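Side-chain contacts in putative oxidoreductase yhhX (Escherichia coli K-12, PDB 3F4L), which is a probable oxidoreductase of the Gfo/Idh/MocA family, tentatively assigned an NADP-dependent scyllo-inositol dehydrogenase activity: residues I138-G141 with K142-E145; A259-M262 with P263-G267. One frame throughout, in Å; residues are numbered along the deposited sequence.

Interaction 1. Residues I138-G141 with K142-E145; sequences IESG and KLGE
The hydroxyl of S140, on the last turn of helix 129-140, accepts the backbone N-H of K142: K142 N to S140 OG is 3.1 Å and nearly straight, with 160° at the hydrogen. OG is also hydrogen-bonded to the carbonyl O of A137, one turn back, so a single hydroxyl joins the helix end to the loop after it. Its first torsion (chi1 74°) sets OG between the backbone N and the carbonyl carbon, on the side facing K142. The lysine side chain then runs alongside the serine, K142 CG 3.3 Å from S140 OG and K142 CD 3.9 Å from S140 CB. Extended beyond CG, it carries NZ away from the helix end to a salt bridge with E289. Replacing S140 by an alanine would probably leave the K142 amide without its side-chain acceptor and the A137 carbonyl without its hydroxyl partner. The next acceptor and donor are linked by water: it donates to I138 O at 3.1 Å and receives the L143 N-H, with its oxygen 2.8 Å from L143 N. Within the turn, G144 N donates to G141 O across 3.2 Å, lying well above the carbonyl plane rather than on a lone pair. G141 turns the chain out of the helix with positive phi (86°); a CB there would collide with the S140 carbonyl O. L143 contributes mainly apolar bulk, its CD1 4.1 Å from S140 OG, and its side chain packs on V238 and L277. This is a helix C-terminus that breaks at a glycine into a type I beta turn, G141 to G144, leading from helix 129-140 into strand 146-152 of the mixed sheet in the C-terminal alpha/beta domain.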
ATOM      1  N   ILE A 138       5.189  18.257  -2.757  1.00 18.33           N
ATOM      2  CA  ILE A 138       6.413  17.798  -2.111  1.00 19.15           C
ATOM      3  C   ILE A 138       7.432  18.936  -1.988  1.00 19.96           C
ATOM      4  O   ILE A 138       7.997  19.163  -0.912  1.00 17.98           O
ATOM      5  CB  ILE A 138       7.042  16.611  -2.884  1.00 19.88           C
ATOM      6  CG1 ILE A 138       6.168  15.369  -2.709  1.00 16.78           C
ATOM      7  CG2 ILE A 138       8.453  16.330  -2.377  1.00 20.24           C
ATOM      8  CD1 ILE A 138       6.577  14.197  -3.586  1.00 22.17           C
ATOM      9  N   GLU A 139       7.636  19.673  -3.078  1.00 21.25           N
ATOM     10  CA  GLU A 139       8.601  20.762  -3.083  1.00 22.32           C
ATOM     11  C   GLU A 139       8.153  22.016  -2.332  1.00 21.45           C
ATOM     12  O   GLU A 139       8.949  22.931  -2.157  1.00 23.52           O
ATOM     13  CB  GLU A 139       8.980  21.132  -4.527  1.00 23.00           C
ATOM     14  CG  GLU A 139       9.515  19.960  -5.355  1.00 27.69           C
ATOM     15  CD  GLU A 139      10.009  20.376  -6.737  1.00 27.67           C
ATOM     16  OE1 GLU A 139       9.515  21.389  -7.277  1.00 30.34           O
ATOM     17  OE2 GLU A 139      10.883  19.681  -7.295  1.00 31.68           O
ATOM     18  N   SER A 140       6.903  22.065  -1.872  1.00 21.17           N
ATOM     19  CA  SER A 140       6.424  23.252  -1.153  1.00 20.62           C
ATOM     20  C   SER A 140       6.988  23.363   0.262  1.00 21.06           C
ATOM     21  O   SER A 140       7.097  24.464   0.806  1.00 18.72           O
ATOM     22  CB  SER A 140       4.894  23.264  -1.065  1.00 18.93           C
ATOM     23  OG  SER A 140       4.439  22.309  -0.124  1.00 18.58           O
ATOM     24  N   GLY A 141       7.352  22.227   0.850  1.00 20.96           N
ATOM     25  CA  GLY A 141       7.877  22.229   2.207  1.00 21.26           C
ATOM     26  C   GLY A 141       6.779  22.164   3.259  1.00 19.61           C
ATOM     27  O   GLY A 141       7.051  21.974   4.449  1.00 19.02           O
ATOM     28  N   LYS A 142       5.532  22.312   2.823  1.00 19.72           N
ATOM     29  CA  LYS A 142       4.378  22.279   3.732  1.00 21.08           C
ATOM     30  C   LYS A 142       4.143  20.944   4.448  1.00 21.32           C
ATOM     31  O   LYS A 142       3.590  20.918   5.545  1.00 20.28           O
ATOM     32  CB  LYS A 142       3.102  22.646   2.969  1.00 22.09           C
ATOM     33  CG  LYS A 142       3.104  24.047   2.401  1.00 20.83           C
ATOM     34  CD  LYS A 142       1.977  24.228   1.404  1.00 24.31           C
ATOM     35  CE  LYS A 142       1.991  25.625   0.830  1.00 25.48           C
ATOM     36  NZ  LYS A 142       0.934  25.792  -0.196  1.00 27.86           N
ATOM     37  N   LEU A 143       4.546  19.844   3.817  1.00 19.69           N
ATOM     38  CA  LEU A 143       4.359  18.513   4.386  1.00 18.72           C
ATOM     39  C   LEU A 143       5.492  18.131   5.331  1.00 18.01           C
ATOM     40  O   LEU A 143       5.390  17.150   6.071  1.00 15.54           O
ATOM     41  CB  LEU A 143       4.274  17.474   3.264  1.00 17.66           C
ATOM     42  CG  LEU A 143       3.119  17.558   2.255  1.00 22.12           C
ATOM     43  CD1 LEU A 143       2.998  18.962   1.699  1.00 24.97           C
ATOM     44  CD2 LEU A 143       3.382  16.582   1.122  1.00 21.43           C
ATOM     45  N   GLY A 144       6.576  18.901   5.294  1.00 17.94           N
ATOM     46  CA  GLY A 144       7.709  18.605   6.151  1.00 18.80           C
ATOM     47  C   GLY A 144       8.447  17.400   5.600  1.00 19.20           C
ATOM     48  O   GLY A 144       8.249  17.034   4.442  1.00 19.80           O
ATOM     49  N   GLU A 145       9.277  16.761   6.418  1.00 18.07           N
ATOM     50  CA  GLU A 145      10.030  15.604   5.946  1.00 19.06           C
ATOM     51  C   GLU A 145       9.109  14.523   5.369  1.00 16.38           C
ATOM     52  O   GLU A 145       8.217  14.019   6.053  1.00 11.83           O
ATOM     53  CB  GLU A 145      10.871  15.013   7.079  1.00 21.72           C
ATOM     54  CG  GLU A 145      11.868  13.975   6.590  1.00 25.78           C
ATOM     55  CD  GLU A 145      12.489  13.187   7.718  1.00 30.06           C
ATOM     56  OE1 GLU A 145      12.956  13.816   8.694  1.00 32.37           O
ATOM     57  OE2 GLU A 145      12.512  11.938   7.630  1.00 33.63           O
TER
HETATM   58  O   HOH W   1       6.138  19.542   1.563  1.00 17.42           O

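Interaction 2. Residues A259-M262 with P263-G267; sequences ANIM and PGEPG
E265 reaches back over the turn to M262, a selenomethionine here, and lays its carboxylate beside that residue's backbone N and CB. E265 OE2 comes to 3.1 Å from M262 CB, while E265 OE1 takes the M262 N-H in a weak hydrogen bond, long at 3.5 Å though close to straight (160°). The two side chains run alongside each other in the same direction; E265 CG stands anti to its own carbonyl carbon (chi1 -77°) and the chain stays extended beyond it, which brings the carboxylate level with the M262 amide. I261 CG2 comes to 4.2 Å from E265 OE1, on the same side of the I261-M262 peptide plane. A backbone bond closes the loop: E265 N donates to M262 O over 3.1 Å, with the donor tilted 31° from the carbonyl plane. This is a type II beta turn from M262 to E265, with P263 and G264 at its corners. P263 suits the first corner, and G264 takes the second with a positive phi at which a side chain would press on the P263 carbonyl. P263 CD rests 3.3 Å from M262 CB, an apolar touch between neighbours. Upstream, helix 253-258 ends just before the turn: N260, with positive phi, is the C-prime residue of a Schellman motif in which I261 N bonds to S256 O and N260 N to L257 O. Farther out, the M262 and P263 side chains rest on P20 of helix 12-22, in the Rossmann-fold part of the chain; P263 also touches Y21 there, and I261 and P263 both meet F268.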
ATOM      1  N   ALA A 259     -10.181  11.146 -27.569  1.00 29.59           N
ATOM      2  CA  ALA A 259     -11.459  11.746 -27.937  1.00 30.27           C
ATOM      3  C   ALA A 259     -11.311  12.648 -29.156  1.00 30.91           C
ATOM      4  O   ALA A 259     -12.245  13.352 -29.542  1.00 31.11           O
ATOM      5  CB  ALA A 259     -12.017  12.542 -26.765  1.00 29.33           C
ATOM      6  N   ASN A 260     -10.124  12.627 -29.747  1.00 31.81           N
ATOM      7  CA  ASN A 260      -9.822  13.414 -30.937  1.00 31.67           C
ATOM      8  C   ASN A 260      -9.742  14.918 -30.696  1.00 29.86           C
ATOM      9  O   ASN A 260     -10.128  15.716 -31.550  1.00 30.61           O
ATOM     10  CB  ASN A 260     -10.840  13.098 -32.045  1.00 34.06           C
ATOM     11  CG  ASN A 260     -10.391  13.590 -33.410  1.00 36.10           C
ATOM     12  OD1 ASN A 260      -9.216  13.481 -33.765  1.00 36.80           O
ATOM     13  ND2 ASN A 260     -11.330  14.121 -34.192  1.00 38.10           N
ATOM     14  N   ILE A 261      -9.248  15.300 -29.524  1.00 30.19           N
ATOM     15  CA  ILE A 261      -9.065  16.703 -29.173  1.00 29.99           C
ATOM     16  C   ILE A 261      -7.549  16.875 -29.114  1.00 30.48           C
ATOM     17  O   ILE A 261      -6.871  16.223 -28.315  1.00 28.42           O
ATOM     18  CB  ILE A 261      -9.669  17.034 -27.793  1.00 31.56           C
ATOM     19  CG1 ILE A 261     -11.166  16.722 -27.796  1.00 33.76           C
ATOM     20  CG2 ILE A 261      -9.435  18.501 -27.457  1.00 30.69           C
ATOM     21  CD1 ILE A 261     -11.863  17.013 -26.473  1.00 34.30           C
HETATM   22  N   MSE A 262      -7.014  17.742 -29.966  1.00 30.75           N
HETATM   23  CA  MSE A 262      -5.570  17.946 -30.021  1.00 30.80           C
HETATM   24  C   MSE A 262      -5.056  19.053 -29.105  1.00 30.50           C
HETATM   25  O   MSE A 262      -5.816  19.916 -28.665  1.00 29.06           O
HETATM   26  CB  MSE A 262      -5.144  18.231 -31.466  1.00 32.48           C
HETATM   27  CG  MSE A 262      -5.438  17.098 -32.454  1.00 31.44           C
HETATM   28 SE   MSE A 262      -4.590  15.401 -32.035  0.78 36.95          SE
HETATM   29  CE  MSE A 262      -6.132  14.396 -31.441  1.00 31.85           C
ATOM     30  N   PRO A 263      -3.746  19.036 -28.802  1.00 31.41           N
ATOM     31  CA  PRO A 263      -3.144  20.054 -27.933  1.00 31.30           C
ATOM     32  C   PRO A 263      -3.425  21.463 -28.441  1.00 32.48           C
ATOM     33  O   PRO A 263      -3.401  21.711 -29.644  1.00 31.50           O
ATOM     34  CB  PRO A 263      -1.660  19.712 -27.983  1.00 32.07           C
ATOM     35  CG  PRO A 263      -1.669  18.225 -28.140  1.00 31.96           C
ATOM     36  CD  PRO A 263      -2.746  18.025 -29.191  1.00 29.88           C
ATOM     37  N   GLY A 264      -3.703  22.382 -27.522  1.00 34.27           N
ATOM     38  CA  GLY A 264      -3.972  23.752 -27.921  1.00 37.26           C
ATOM     39  C   GLY A 264      -5.427  24.040 -28.243  1.00 38.41           C
ATOM     40  O   GLY A 264      -5.841  25.198 -28.248  1.00 40.21           O
ATOM     41  N   GLU A 265      -6.200  22.998 -28.523  1.00 38.63           N
ATOM     42  CA  GLU A 265      -7.615  23.166 -28.833  1.00 39.87           C
ATOM     43  C   GLU A 265      -8.405  23.391 -27.549  1.00 40.16           C
ATOM     44  O   GLU A 265      -8.063  22.856 -26.496  1.00 40.28           O
ATOM     45  CB  GLU A 265      -8.153  21.935 -29.567  1.00 39.95           C
ATOM     46  CG  GLU A 265      -7.770  21.875 -31.035  1.00 42.08           C
ATOM     47  CD  GLU A 265      -8.152  20.560 -31.696  1.00 44.55           C
ATOM     48  OE1 GLU A 265      -9.225  20.009 -31.365  1.00 45.49           O
ATOM     49  OE2 GLU A 265      -7.385  20.082 -32.558  1.00 45.43           O
ATOM     50  N   PRO A 266      -9.479  24.190 -27.618  1.00 40.37           N
ATOM     51  CA  PRO A 266     -10.268  24.436 -26.408  1.00 38.73           C
ATOM     52  C   PRO A 266     -10.733  23.142 -25.739  1.00 37.01           C
ATOM     53  O   PRO A 266     -11.233  22.233 -26.402  1.00 37.09           O
ATOM     54  CB  PRO A 266     -11.431  25.288 -26.925  1.00 39.62           C
ATOM     55  CG  PRO A 266     -11.577  24.836 -28.352  1.00 40.35           C
ATOM     56  CD  PRO A 266     -10.144  24.753 -28.805  1.00 40.51           C
ATOM     57  N   GLY A 267     -10.549  23.061 -24.424  1.00 33.43           N
ATOM     58  CA  GLY A 267     -10.965  21.882 -23.685  1.00 30.53           C
ATOM     59  C   GLY A 267      -9.946  20.759 -23.601  1.00 27.43           C
ATOM     60  O   GLY A 267     -10.200  19.751 -22.942  1.00 27.02           O
TER

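In the fold
Both interactions are local surface contacts in which the chain leaves a helix and bends through a beta turn, and both fall in the C-terminal alpha/beta domain, their centres about 34 Å apart and their nearest atoms about 24 Å apart. They hold different elements. Interaction 1 makes a short passage from helix 129-140 to the mixed sheet and sets one buried leucine against it; interaction 2, with no buried residue, lies in the longer loop between helix 253-258 and strand 275-280 and touches helix 12-22. In chemistry, a neutral hydroxyl and a water take up backbone amides at 138-145, whereas at 259-267 a carboxylate does so weakly, among prolines.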